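Long-range contacts in predicted DNA-binding transcriptional regulator (Aliivibrio fischeri ES114, PDB 7DWN), which probably binds cis-regulatory DNA as a LysR-family transcription factor and regulates transcription: residues G91-Q96 / H278-K283; H101-S106 / P241-Q246; Q162-T167 / I266-Y271; E168-S173 / V254-E259; P192-S197 / T216-S221. All coordinates share one frame; numbering follows the deposited sequence.

Contact 1: residues G91-Q96 / H278-K283; sequences GGNVVQ and HPAGEK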
# COMPACT_ATOMS: atom_id res chain seq x y z
N GLY A 91 -24.51 -12.11 14.77
CA GLY A 91 -25.68 -11.26 14.70
C GLY A 91 -25.33 -9.79 14.73
O GLY A 91 -24.17 -9.39 14.85
N GLY A 92 -26.38 -8.97 14.63
CA GLY A 92 -26.22 -7.52 14.63
C GLY A 92 -25.81 -6.93 15.96
O GLY A 92 -25.40 -5.77 15.99
N ASN A 93 -25.92 -7.69 17.05
CA ASN A 93 -25.48 -7.24 18.36
C ASN A 93 -24.05 -7.65 18.67
O ASN A 93 -23.67 -7.70 19.85
CB ASN A 93 -26.43 -7.76 19.44
CG ASN A 93 -27.84 -7.24 19.28
OD1 ASN A 93 -28.05 -6.12 18.81
ND2 ASN A 93 -28.82 -8.04 19.68
N VAL A 94 -23.24 -7.95 17.65
CA VAL A 94 -21.85 -8.30 17.88
C VAL A 94 -21.06 -7.04 18.22
O VAL A 94 -21.28 -5.97 17.64
CB VAL A 94 -21.26 -9.02 16.65
CG1 VAL A 94 -21.31 -8.13 15.41
CG2 VAL A 94 -19.83 -9.47 16.92
N VAL A 95 -20.16 -7.16 19.19
CA VAL A 95 -19.29 -6.07 19.60
C VAL A 95 -17.85 -6.55 19.44
O VAL A 95 -17.45 -7.53 20.09
CB VAL A 95 -19.57 -5.61 21.04
CG1 VAL A 95 -18.73 -4.40 21.40
CG2 VAL A 95 -21.05 -5.31 21.22
N GLN A 96 -17.10 -5.89 18.57
CA GLN A 96 -15.71 -6.25 18.29
C GLN A 96 -14.82 -5.56 19.32
O GLN A 96 -14.73 -4.33 19.35
CB GLN A 96 -15.32 -5.84 16.88
CG GLN A 96 -16.19 -6.46 15.80
CD GLN A 96 -15.84 -5.97 14.41
OE1 GLN A 96 -14.80 -6.32 13.86
NE2 GLN A 96 -16.71 -5.14 13.84
N HIS A 278 -23.26 1.06 17.64
CA HIS A 278 -24.53 0.36 17.61
C HIS A 278 -24.97 0.09 19.05
O HIS A 278 -24.14 0.05 19.96
CB HIS A 278 -24.41 -0.93 16.81
CG HIS A 278 -23.32 -1.85 17.28
ND1 HIS A 278 -21.99 -1.53 17.20
CD2 HIS A 278 -23.38 -3.08 17.83
CE1 HIS A 278 -21.27 -2.53 17.68
NE2 HIS A 278 -22.09 -3.48 18.07
N PRO A 279 -26.28 -0.08 19.28
CA PRO A 279 -26.77 -0.23 20.66
C PRO A 279 -26.01 -1.23 21.51
O PRO A 279 -25.74 -0.96 22.69
CB PRO A 279 -28.23 -0.65 20.45
CG PRO A 279 -28.61 0.01 19.16
CD PRO A 279 -27.38 -0.02 18.30
N ALA A 280 -25.64 -2.39 20.94
CA ALA A 280 -24.86 -3.36 21.70
C ALA A 280 -23.49 -2.81 22.08
O ALA A 280 -23.00 -3.06 23.19
CB ALA A 280 -24.72 -4.65 20.89
N GLY A 281 -22.87 -2.06 21.17
CA GLY A 281 -21.58 -1.46 21.48
C GLY A 281 -21.68 -0.46 22.62
O GLY A 281 -20.83 -0.45 23.52
N GLU A 282 -22.72 0.38 22.61
CA GLU A 282 -22.91 1.32 23.70
C GLU A 282 -23.21 0.60 25.01
O GLU A 282 -22.77 1.06 26.07
CB GLU A 282 -24.02 2.32 23.36
CG GLU A 282 -23.73 3.19 22.15
CD GLU A 282 -22.61 4.21 22.38
OE1 GLU A 282 -22.14 4.34 23.53
OE2 GLU A 282 -22.22 4.89 21.41
N LYS A 283 -23.93 -0.52 24.96
CA LYS A 283 -24.17 -1.28 26.19
C LYS A 283 -22.86 -1.83 26.75
O LYS A 283 -22.61 -1.75 27.96
CB LYS A 283 -25.16 -2.41 25.93
CG LYS A 283 -25.30 -3.37 27.11
CD LYS A 283 -26.57 -4.19 27.03
CE LYS A 283 -26.69 -5.12 28.22
NZ LYS A 283 -26.72 -4.37 29.51
O HOH W 1 -26.94 -3.88 18.48

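Contact 2: residues H101-S106 / P241-Q246; sequences HSLATS and PAYSIQ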
# COMPACT_ATOMS: atom_id res chain seq x y z
N HIS A 101 -4.25 -9.61 26.27
CA HIS A 101 -4.59 -10.97 26.70
C HIS A 101 -4.95 -11.02 28.18
O HIS A 101 -6.00 -11.55 28.57
CB HIS A 101 -3.43 -11.91 26.38
CG HIS A 101 -3.77 -13.36 26.50
ND1 HIS A 101 -4.04 -13.97 27.70
CD2 HIS A 101 -3.86 -14.33 25.55
CE1 HIS A 101 -4.29 -15.25 27.49
NE2 HIS A 101 -4.19 -15.50 26.20
N SER A 102 -4.08 -10.46 29.03
CA SER A 102 -4.34 -10.46 30.46
C SER A 102 -5.61 -9.68 30.79
O SER A 102 -6.44 -10.13 31.59
CB SER A 102 -3.14 -9.87 31.21
OG SER A 102 -3.25 -10.06 32.60
N LEU A 103 -5.77 -8.50 30.18
CA LEU A 103 -6.96 -7.70 30.43
C LEU A 103 -8.22 -8.42 29.97
O LEU A 103 -9.25 -8.37 30.64
CB LEU A 103 -6.85 -6.35 29.73
CG LEU A 103 -5.74 -5.44 30.24
CD1 LEU A 103 -5.79 -4.10 29.54
CD2 LEU A 103 -5.86 -5.27 31.75
N ALA A 104 -8.16 -9.10 28.82
CA ALA A 104 -9.33 -9.82 28.36
C ALA A 104 -9.69 -10.94 29.32
O ALA A 104 -10.83 -11.03 29.78
CB ALA A 104 -9.09 -10.35 26.94
N THR A 105 -8.70 -11.77 29.69
CA THR A 105 -8.96 -12.87 30.62
C THR A 105 -9.43 -12.38 31.98
O THR A 105 -10.13 -13.11 32.70
CB THR A 105 -7.71 -13.74 30.77
OG1 THR A 105 -6.62 -12.93 31.22
CG2 THR A 105 -7.35 -14.40 29.45
N SER A 106 -9.05 -11.16 32.38
CA SER A 106 -9.45 -10.67 33.69
C SER A 106 -10.83 -10.02 33.66
O SER A 106 -11.63 -10.22 34.58
CB SER A 106 -8.41 -9.68 34.23
OG SER A 106 -8.80 -9.15 35.48
N PRO A 241 1.37 -8.02 37.19
CA PRO A 241 0.20 -7.24 37.61
C PRO A 241 -0.55 -7.98 38.71
O PRO A 241 -0.71 -9.20 38.67
CB PRO A 241 -0.63 -7.12 36.33
CG PRO A 241 -0.17 -8.26 35.47
CD PRO A 241 1.29 -8.42 35.78
N ALA A 242 -1.02 -7.21 39.69
CA ALA A 242 -1.57 -7.83 40.90
C ALA A 242 -2.87 -8.58 40.61
O ALA A 242 -3.17 -9.56 41.30
CB ALA A 242 -1.80 -6.77 41.97
N TYR A 243 -3.63 -8.17 39.59
CA TYR A 243 -4.89 -8.84 39.31
C TYR A 243 -4.69 -10.24 38.74
O TYR A 243 -5.65 -11.02 38.71
CB TYR A 243 -5.74 -8.00 38.35
CG TYR A 243 -5.09 -7.71 37.01
CD1 TYR A 243 -5.10 -8.66 36.00
CD2 TYR A 243 -4.50 -6.48 36.76
CE1 TYR A 243 -4.51 -8.40 34.78
CE2 TYR A 243 -3.91 -6.21 35.54
CZ TYR A 243 -3.92 -7.18 34.55
OH TYR A 243 -3.34 -6.92 33.33
N SER A 244 -3.49 -10.57 38.28
CA SER A 244 -3.22 -11.86 37.66
C SER A 244 -2.63 -12.89 38.61
O SER A 244 -2.47 -14.05 38.22
CB SER A 244 -2.28 -11.68 36.46
OG SER A 244 -0.95 -11.46 36.89
N ILE A 245 -2.30 -12.50 39.84
CA ILE A 245 -1.65 -13.41 40.78
C ILE A 245 -2.34 -13.36 42.13
O ILE A 245 -1.72 -13.64 43.16
CB ILE A 245 -0.15 -13.08 40.92
CG1 ILE A 245 0.03 -11.62 41.36
CG2 ILE A 245 0.59 -13.36 39.62
CD1 ILE A 245 1.44 -11.27 41.73
N GLN A 246 -3.63 -13.01 42.15
CA GLN A 246 -4.33 -12.86 43.42
C GLN A 246 -4.49 -14.20 44.13
O GLN A 246 -4.30 -14.29 45.35
CB GLN A 246 -5.69 -12.20 43.21
CG GLN A 246 -5.61 -10.70 42.94
CD GLN A 246 -4.88 -9.95 44.04
OE1 GLN A 246 -4.99 -10.29 45.22
NE2 GLN A 246 -4.13 -8.92 43.66

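Contact 3: residues Q162-T167 / I266-Y271; sequences QLIAKT and IEYYAY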
# COMPACT_ATOMS: atom_id res chain seq x y z
N GLN A 162 -11.77 5.67 28.91
CA GLN A 162 -12.33 5.46 30.24
C GLN A 162 -11.34 4.64 31.05
O GLN A 162 -10.99 3.53 30.65
CB GLN A 162 -13.69 4.75 30.18
CG GLN A 162 -14.22 4.31 31.54
CD GLN A 162 -14.82 5.45 32.34
OE1 GLN A 162 -15.02 6.55 31.82
NE2 GLN A 162 -15.12 5.19 33.61
N LEU A 163 -10.89 5.20 32.17
CA LEU A 163 -10.00 4.46 33.06
C LEU A 163 -10.80 3.38 33.78
O LEU A 163 -11.74 3.69 34.53
CB LEU A 163 -9.33 5.40 34.05
CG LEU A 163 -8.23 4.83 34.94
CD1 LEU A 163 -7.18 5.89 35.22
CD2 LEU A 163 -8.79 4.30 36.26
N ILE A 164 -10.45 2.12 33.55
CA ILE A 164 -11.16 1.03 34.21
C ILE A 164 -10.64 0.84 35.63
O ILE A 164 -11.42 0.78 36.58
CB ILE A 164 -11.03 -0.26 33.39
CG1 ILE A 164 -11.58 -0.05 31.98
CG2 ILE A 164 -11.75 -1.41 34.09
CD1 ILE A 164 -12.96 0.57 31.95
N ALA A 165 -9.32 0.74 35.78
CA ALA A 165 -8.75 0.50 37.10
C ALA A 165 -7.28 0.88 37.12
O ALA A 165 -6.59 0.88 36.10
CB ALA A 165 -8.92 -0.96 37.52
N LYS A 166 -6.83 1.20 38.34
CA LYS A 166 -5.43 1.44 38.67
C LYS A 166 -4.96 0.31 39.57
O LYS A 166 -5.56 0.04 40.61
CB LYS A 166 -5.25 2.79 39.35
CG LYS A 166 -3.82 3.13 39.74
CD LYS A 166 -3.53 2.79 41.20
CE LYS A 166 -2.05 2.93 41.52
NZ LYS A 166 -1.73 2.34 42.85
N THR A 167 -3.86 -0.34 39.17
CA THR A 167 -3.33 -1.55 39.78
C THR A 167 -1.83 -1.35 39.97
O THR A 167 -1.29 -0.28 39.66
CB THR A 167 -3.68 -2.76 38.91
OG1 THR A 167 -5.08 -2.73 38.60
CG2 THR A 167 -3.37 -4.08 39.59
N ILE A 266 0.23 1.00 37.59
CA ILE A 266 -0.17 0.90 36.19
C ILE A 266 -1.67 1.16 36.13
O ILE A 266 -2.39 1.01 37.12
CB ILE A 266 0.16 -0.47 35.56
CG1 ILE A 266 -0.42 -1.62 36.39
CG2 ILE A 266 1.67 -0.63 35.37
CD1 ILE A 266 -0.21 -2.99 35.77
N GLU A 267 -2.15 1.56 34.95
CA GLU A 267 -3.56 1.84 34.73
C GLU A 267 -4.00 1.16 33.44
O GLU A 267 -3.22 1.09 32.49
CB GLU A 267 -3.83 3.34 34.64
CG GLU A 267 -3.34 4.15 35.83
CD GLU A 267 -3.17 5.62 35.50
OE1 GLU A 267 -3.45 6.00 34.34
OE2 GLU A 267 -2.76 6.38 36.39
N TYR A 268 -5.23 0.66 33.40
CA TYR A 268 -5.74 0.16 32.13
C TYR A 268 -7.08 0.80 31.78
O TYR A 268 -7.86 1.16 32.66
CB TYR A 268 -5.82 -1.38 32.08
CG TYR A 268 -6.47 -2.06 33.25
CD1 TYR A 268 -5.73 -2.43 34.36
CD2 TYR A 268 -7.82 -2.39 33.22
CE1 TYR A 268 -6.31 -3.07 35.43
CE2 TYR A 268 -8.41 -3.04 34.29
CZ TYR A 268 -7.65 -3.38 35.39
OH TYR A 268 -8.24 -4.02 36.45
N TYR A 269 -7.31 0.93 30.48
CA TYR A 269 -8.35 1.76 29.91
C TYR A 269 -9.17 1.01 28.88
O TYR A 269 -8.71 0.04 28.25
CB TYR A 269 -7.77 2.99 29.21
CG TYR A 269 -7.18 4.05 30.10
CD1 TYR A 269 -5.92 3.90 30.66
CD2 TYR A 269 -7.88 5.23 30.37
CE1 TYR A 269 -5.37 4.88 31.46
CE2 TYR A 269 -7.34 6.21 31.18
CZ TYR A 269 -6.09 6.03 31.72
OH TYR A 269 -5.56 7.02 32.52
N ALA A 270 -10.40 1.48 28.71
CA ALA A 270 -11.21 1.23 27.52
C ALA A 270 -11.09 2.44 26.60
O ALA A 270 -11.21 3.59 27.05
CB ALA A 270 -12.67 0.99 27.89
N TYR A 271 -10.83 2.19 25.33
CA TYR A 271 -10.68 3.23 24.32
C TYR A 271 -11.68 2.98 23.20
O TYR A 271 -12.07 1.84 22.92
CB TYR A 271 -9.27 3.25 23.72
CG TYR A 271 -8.13 3.40 24.71
CD1 TYR A 271 -7.95 4.58 25.42
CD2 TYR A 271 -7.21 2.37 24.90
CE1 TYR A 271 -6.90 4.73 26.31
CE2 TYR A 271 -6.16 2.51 25.80
CZ TYR A 271 -6.01 3.69 26.50
OH TYR A 271 -4.97 3.83 27.39

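Contact 4: residues E168-S173 / V254-E259; sequences ELLPVS and VAIIGE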
# COMPACT_ATOMS: atom_id res chain seq x y z
N GLU A 168 -1.14 -2.37 40.48
CA GLU A 168 0.31 -2.31 40.64
C GLU A 168 0.97 -3.53 40.01
O GLU A 168 0.43 -4.64 40.04
CB GLU A 168 0.71 -2.25 42.12
CG GLU A 168 0.06 -1.13 42.92
CD GLU A 168 0.59 -1.07 44.34
OE1 GLU A 168 1.51 -0.27 44.61
OE2 GLU A 168 0.08 -1.84 45.19
N LEU A 169 2.13 -3.29 39.41
CA LEU A 169 3.11 -4.33 39.14
C LEU A 169 3.86 -4.63 40.42
O LEU A 169 4.56 -3.75 40.96
CB LEU A 169 4.08 -3.89 38.04
CG LEU A 169 3.52 -3.68 36.64
CD1 LEU A 169 4.57 -3.05 35.73
CD2 LEU A 169 3.05 -5.01 36.07
N LEU A 170 3.71 -5.85 40.92
CA LEU A 170 4.34 -6.34 42.14
C LEU A 170 5.52 -7.23 41.79
O LEU A 170 5.35 -8.17 40.99
CB LEU A 170 3.34 -7.11 42.98
CG LEU A 170 2.01 -6.42 43.27
CD1 LEU A 170 1.08 -7.34 44.04
CD2 LEU A 170 2.23 -5.12 44.03
N PRO A 171 6.71 -6.96 42.33
CA PRO A 171 7.83 -7.89 42.15
C PRO A 171 7.63 -9.11 43.04
O PRO A 171 7.55 -9.01 44.26
CB PRO A 171 9.04 -7.06 42.59
CG PRO A 171 8.48 -6.06 43.55
CD PRO A 171 7.09 -5.74 43.06
N VAL A 172 7.53 -10.28 42.41
CA VAL A 172 7.17 -11.50 43.11
C VAL A 172 8.17 -12.60 42.81
O VAL A 172 8.84 -12.62 41.76
CB VAL A 172 5.75 -11.97 42.77
CG1 VAL A 172 4.72 -10.95 43.25
CG2 VAL A 172 5.62 -12.21 41.27
N SER A 173 8.26 -13.53 43.76
CA SER A 173 9.06 -14.74 43.67
C SER A 173 8.22 -15.95 44.07
O SER A 173 7.24 -15.84 44.82
CB SER A 173 10.28 -14.70 44.60
OG SER A 173 11.03 -13.53 44.42
N VAL A 254 3.13 -17.78 45.60
CA VAL A 254 3.97 -16.67 45.21
C VAL A 254 3.94 -15.64 46.33
O VAL A 254 3.01 -15.59 47.14
CB VAL A 254 3.51 -16.05 43.87
CG1 VAL A 254 2.35 -15.08 44.09
CG2 VAL A 254 4.66 -15.36 43.15
N ALA A 255 4.99 -14.81 46.39
CA ALA A 255 5.02 -13.77 47.41
C ALA A 255 5.71 -12.53 46.88
O ALA A 255 6.65 -12.61 46.08
CB ALA A 255 5.71 -14.24 48.69
N ILE A 256 5.23 -11.38 47.36
CA ILE A 256 5.88 -10.11 47.09
C ILE A 256 7.18 -10.04 47.89
O ILE A 256 7.20 -10.32 49.09
CB ILE A 256 4.95 -8.94 47.45
CG1 ILE A 256 3.57 -9.15 46.85
CG2 ILE A 256 5.55 -7.62 46.99
CD1 ILE A 256 2.55 -8.12 47.29
N ILE A 257 8.26 -9.66 47.22
CA ILE A 257 9.59 -9.64 47.82
C ILE A 257 10.21 -8.26 47.80
O ILE A 257 11.32 -8.08 48.32
CB ILE A 257 10.53 -10.65 47.14
CG1 ILE A 257 10.85 -10.18 45.72
CG2 ILE A 257 9.91 -12.03 47.11
CD1 ILE A 257 12.10 -10.80 45.15
N GLY A 258 9.54 -7.27 47.22
CA GLY A 258 10.12 -5.95 47.06
C GLY A 258 9.67 -4.97 48.13
O GLY A 258 8.73 -5.21 48.89
N GLU A 259 10.38 -3.85 48.19
CA GLU A 259 9.95 -2.71 48.97
C GLU A 259 8.71 -2.10 48.33
O GLU A 259 8.41 -2.32 47.16
CB GLU A 259 11.08 -1.68 49.06
CG GLU A 259 10.88 -0.56 50.06
CD GLU A 259 12.11 0.33 50.18
OE1 GLU A 259 13.17 -0.06 49.64
OE2 GLU A 259 12.01 1.41 50.80

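Contact 5: residues P192-S197 / T216-S221; sequences PWLTYS and TPIFSS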
# COMPACT_ATOMS: atom_id res chain seq x y z
N PRO A 192 17.94 -13.99 39.26
CA PRO A 192 17.41 -14.34 37.94
C PRO A 192 16.13 -13.57 37.68
O PRO A 192 15.17 -13.66 38.44
CB PRO A 192 17.17 -15.85 38.04
CG PRO A 192 17.08 -16.13 39.49
CD PRO A 192 18.03 -15.17 40.14
N TRP A 193 16.12 -12.81 36.59
CA TRP A 193 15.08 -11.84 36.32
C TRP A 193 14.34 -12.25 35.05
O TRP A 193 14.96 -12.43 34.00
CB TRP A 193 15.68 -10.44 36.18
CG TRP A 193 14.72 -9.36 35.85
CD1 TRP A 193 13.40 -9.30 36.18
CD2 TRP A 193 15.00 -8.17 35.11
NE1 TRP A 193 12.84 -8.14 35.69
CE2 TRP A 193 13.81 -7.43 35.03
CE3 TRP A 193 16.16 -7.65 34.51
CZ2 TRP A 193 13.74 -6.20 34.37
CZ3 TRP A 193 16.08 -6.44 33.86
CH2 TRP A 193 14.88 -5.73 33.80
N LEU A 194 13.03 -12.43 35.18
CA LEU A 194 12.14 -12.72 34.06
C LEU A 194 11.46 -11.41 33.68
O LEU A 194 10.60 -10.91 34.42
CB LEU A 194 11.11 -13.78 34.45
CG LEU A 194 11.66 -15.01 35.18
CD1 LEU A 194 10.54 -15.79 35.84
CD2 LEU A 194 12.43 -15.89 34.23
N THR A 195 11.84 -10.85 32.54
CA THR A 195 11.51 -9.48 32.20
C THR A 195 10.54 -9.42 31.02
O THR A 195 10.43 -10.35 30.22
CB THR A 195 12.78 -8.69 31.87
OG1 THR A 195 12.45 -7.30 31.70
CG2 THR A 195 13.41 -9.20 30.58
N TYR A 196 9.84 -8.30 30.94
CA TYR A 196 9.16 -7.92 29.71
C TYR A 196 10.17 -7.34 28.73
O TYR A 196 11.35 -7.14 29.05
CB TYR A 196 8.06 -6.90 29.98
CG TYR A 196 7.02 -7.33 30.99
CD1 TYR A 196 5.94 -8.11 30.61
CD2 TYR A 196 7.12 -6.95 32.32
CE1 TYR A 196 4.99 -8.50 31.52
CE2 TYR A 196 6.17 -7.34 33.24
CZ TYR A 196 5.11 -8.11 32.84
OH TYR A 196 4.16 -8.50 33.75
N SER A 197 9.71 -7.07 27.51
CA SER A 197 10.48 -6.20 26.63
C SER A 197 10.55 -4.82 27.25
O SER A 197 9.53 -4.28 27.71
CB SER A 197 9.85 -6.15 25.24
OG SER A 197 10.61 -5.33 24.36
N THR A 216 19.67 -9.93 36.93
CA THR A 216 20.32 -10.48 35.75
C THR A 216 19.25 -11.11 34.86
O THR A 216 18.59 -12.08 35.28
CB THR A 216 21.41 -11.50 36.11
OG1 THR A 216 21.74 -12.27 34.96
CG2 THR A 216 20.96 -12.41 37.24
N PRO A 217 19.02 -10.58 33.66
CA PRO A 217 17.91 -11.08 32.83
C PRO A 217 18.23 -12.46 32.27
O PRO A 217 19.25 -12.65 31.61
CB PRO A 217 17.82 -10.03 31.70
CG PRO A 217 18.67 -8.87 32.15
CD PRO A 217 19.73 -9.46 33.03
N ILE A 218 17.35 -13.42 32.54
CA ILE A 218 17.53 -14.77 32.03
C ILE A 218 16.42 -15.18 31.07
O ILE A 218 16.49 -16.27 30.49
CB ILE A 218 17.65 -15.80 33.16
CG1 ILE A 218 16.31 -15.96 33.88
CG2 ILE A 218 18.75 -15.40 34.13
CD1 ILE A 218 16.23 -17.18 34.76
N PHE A 219 15.41 -14.33 30.87
CA PHE A 219 14.25 -14.68 30.06
C PHE A 219 13.44 -13.42 29.83
O PHE A 219 13.24 -12.63 30.75
CB PHE A 219 13.40 -15.75 30.76
CG PHE A 219 12.14 -16.10 30.02
CD1 PHE A 219 12.14 -17.10 29.06
CD2 PHE A 219 10.95 -15.44 30.30
CE1 PHE A 219 10.98 -17.43 28.38
CE2 PHE A 219 9.79 -15.76 29.62
CZ PHE A 219 9.81 -16.76 28.66
N SER A 220 12.98 -13.24 28.59
CA SER A 220 12.15 -12.10 28.23
C SER A 220 10.89 -12.59 27.53
O SER A 220 10.93 -13.58 26.79
CB SER A 220 12.89 -11.12 27.33
OG SER A 220 12.12 -9.95 27.11
N SER A 221 9.78 -11.91 27.78
CA SER A 221 8.51 -12.25 27.15
C SER A 221 7.57 -11.07 27.25
O SER A 221 7.59 -10.32 28.22
CB SER A 221 7.88 -13.49 27.78
OG SER A 221 6.71 -13.89 27.08

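Contact 1: residues G91-Q96 / H278-K283
His278 and Val94 meet through one polar contact: His278 NE2 donates to Val94 O over 2.7 Å, but the N-H...O angle of 129° makes this a bent, weak bond despite its shortness. The ring gets there because its CG lies between the backbone N and the carbonyl carbon (chi1 55°), which folds the imidazole back over the start of its own helix. Gly281 N sits 3.4 Å above one ring face, offset toward the rim. Beside this polar point the packing is close, methyl against methyl and methyl against carbonyl oxygen. Val95 places CG2 3.7 Å from Ala280 CB and 3.6 Å from Ala280 O, while Ala280 CB presses to 3.4 Å from Asn93 O. The contact thus lays the first turn of helix 279-290 against the beginning of strand 94-99, in the LysR substrate-binding domain with its periplasmic-binding-protein type of fold; Val95 continues into the sheet by backbone bonds to Ile123 and Ser125. His278 also packs on Pro61 of the second subunit. The looser side lies around Asn93, which is partly exposed. There a water takes the place of direct polar contact: it donates to Asn93 OD1 at 2.5 Å and accepts from Ala280 N at 3.2 Å, with only a weak bond to Gly92 O. This water also lies in the plane of the His278 ring, at its edge.

Contact 2: residues H101-S106 / P241-Q246
Ser102, Leu103 and Ser106 line the CD1-CE1 side and the hydroxyl end of the Tyr243 ring, where the N-terminal turns of helix 101-114 face the 3-10 turn 242-244 in the LysR substrate-binding domain. Ser102 OG lies at the ring edge, near its plane, 3.0 Å from Tyr243 CE1, and shares a hydrogen bond of 3.2 Å with Tyr243 OH. Leu103 reaches the same end of the ring with CD2, 3.4 Å from Tyr243 OH. Nearer the ring root, Ser106 OG comes within 3.8 Å of Tyr243 CD1. Both serines hold OG anti to the backbone N (chi1 -170° for Ser102, 178° for Ser106), and being four residues apart they present their hydroxyls along one flank of the helix. One shell further out, Phe149 packs on both Leu103 and Tyr243. Ser102 N is hydrogen-bonded to a sulfonate oxygen of a bound MES, probably from the crystallisation liquor; its place at a helix start is consistent with a pocket suited to anions. The turn carrying Tyr243 is pinned at Pro241 O, which accepts from Ser244 N at 3.1 Å and from Ser244 OG at 2.9 Å, the hydroxyl tilted 16° from the carbonyl plane.

Contact 3: residues Q162-T167 / I266-Y271
Tyr268 O is gripped by two successive amides of the opposing strand, Ile164 N at 2.9 Å in the carbonyl plane and Ala165 N at a weak 3.5 Å. This marks a classic beta bulge: Ile164 and Ala165 both face Tyr268, and the antiparallel register between strands 160-174 and 264-272 shifts by one. On either side of it regular pairing resumes, Gln162 with Ala270 and Thr167 with Ile266. Ala165 CB lies 3.5 Å from Tyr268 CZ, Ile164 CG2 touches Tyr268 CE2 with the two side chains crossing at about a right angle, and Thr167 OG1 comes to the ring edge, 3.4 Å from Tyr268 CE1. On the other sheet face Leu163 lays its CG over one face of the Tyr269 ring and brings CD1 to 3.3 Å from Tyr269 OH. These long strands belong to the mixed sheet of the substrate-binding domain, and in LysR-type regulators such strands run between its two subdomains. Tyr269 OH donates to Glu267 OE1 at 3.0 Å, meeting it on the anti side, 34° out of the carboxylate plane. Such a bond would stabilise a charged carboxylate, and with Leu163 leaning on the ring it probably limits the freedom of the tyrosine.

Contact 4: residues E168-S173 / V254-E259
Val172 and Ser173 pair with Ile256 and Ala255 in antiparallel fashion, the axes of the short strands 4.6 Å apart at closest with their directions at 137°. Strand 254-256 thereby joins the mixed sheet of the substrate-binding domain along the far part of strand 160-174. Three backbone bonds fix the register: Ser173 N to Ala255 O, Ala255 N to Ser173 O at 2.9 Å, and Ile257 N to Pro171 O at 3.1 Å, the last extending the pairing just past the end of the short strand. Val172 and Ile256 form the non-hydrogen-bonded pair between these bonds, where Val172 CA approaches Ala255 O to 3.2 Å as a CA-H...O contact.

On the face carrying Val172 and Ile256 the packing is aliphatic. Leu170 meets Ile256 through the ends of the two chains, CD1 to CD1 at 3.7 Å. In Val254 the CG2 branch stands anti to the backbone N, and this torsion sets the methyl against Val172 CB, 3.6 Å from Val254 CG2. Behind them Leu249 of helix 246-250 packs on both Val254 and Ile256, while Leu240 of strand 238-241 packs on Val172. Pro171 has another neighbour: its CG rests against Gly258 CA, where the chain has already left the strand.

On the face of Ser173, Ile257 folds its side chain over the hydroxyl. Its CG1 stands between backbone N and carbonyl carbon (chi1 69°), bringing two methyls onto one oxygen, which also makes a weak bond to Tyr183 O. Ile257 CG2 lies 3.3 Å and CD1 only 3.0 Å from Ser173 OG.

Contact 5: residues P192-S197 / T216-S221
Pro192 to Thr195 and Thr216 to Ser220 pair as parallel strands, with axes 4.5 Å apart at closest and directions turned by 53°. Four backbone bonds bind them, from Trp193 N to Thr216 O, Ile218 N to Trp193 O, Thr195 N to Phe219 O, and Ser221 N to Thr195 O. The first is the least regular, since its donor stands 37° above the carbonyl plane. Between Trp193 and Leu194 the register slips by one: Trp193 pairs with Pro217 but Leu194 with Phe219, so Ile218 is the extra residue of a beta bulge.

Ile218 uses this position to lie beside the first strand, CD1 3.7 Å from Pro192 CB and CG1 3.9 Å from Leu194 CD2. The same Leu194 methyl reaches Phe219 CB at 3.6 Å, its first torsion of -46° leaning the chain toward the neighbouring strand. The two strands, with helix 201-209 between them in sequence, make a beta-alpha-beta unit of the substrate-binding domain. That helix packs on Trp193 through Val206 and on Tyr196 through Met202.

On the face of Trp193 and Pro217, the CE3 corner of the indole meets Pro217 CG at 3.7 Å, while Thr195 CB lies over one face of the indole. Further along, Thr195 CG2 approaches Phe219 O to 3.4 Å, and Thr195 OG1 bonds to Tyr196 O at 2.9 Å in its carbonyl plane, on a lone pair. Tyr196 CA makes a nearly straight CA-H...O contact with Ser221 O, at 3.2 Å. Phe219 to Ser221 also pair in parallel with a strand of the third subunit, and Ser221 OG bonds to Val126 O of that chain.

From the N terminus, strand 94-99 opens contact 1, which closes only at helix 279-290 and so encloses all the others. Helix 101-114 follows directly and starts contact 2, whose partner, the turn after strand 238-241, ends a loop containing contact 5. Strand 160-174 then serves contacts 3 and 4 in succession; contact 4 lies within contact 3, and contact 5, the beta-alpha-beta unit, within both. Contact 2 alternates with contacts 3 and 4 along the chain and touches both: Leu103 packs on Tyr268, Ile245 on Val172. Strand 160-174 thus carries both strand 264-272 and strand 254-256, while contacts 2 and 5 also face the third subunit.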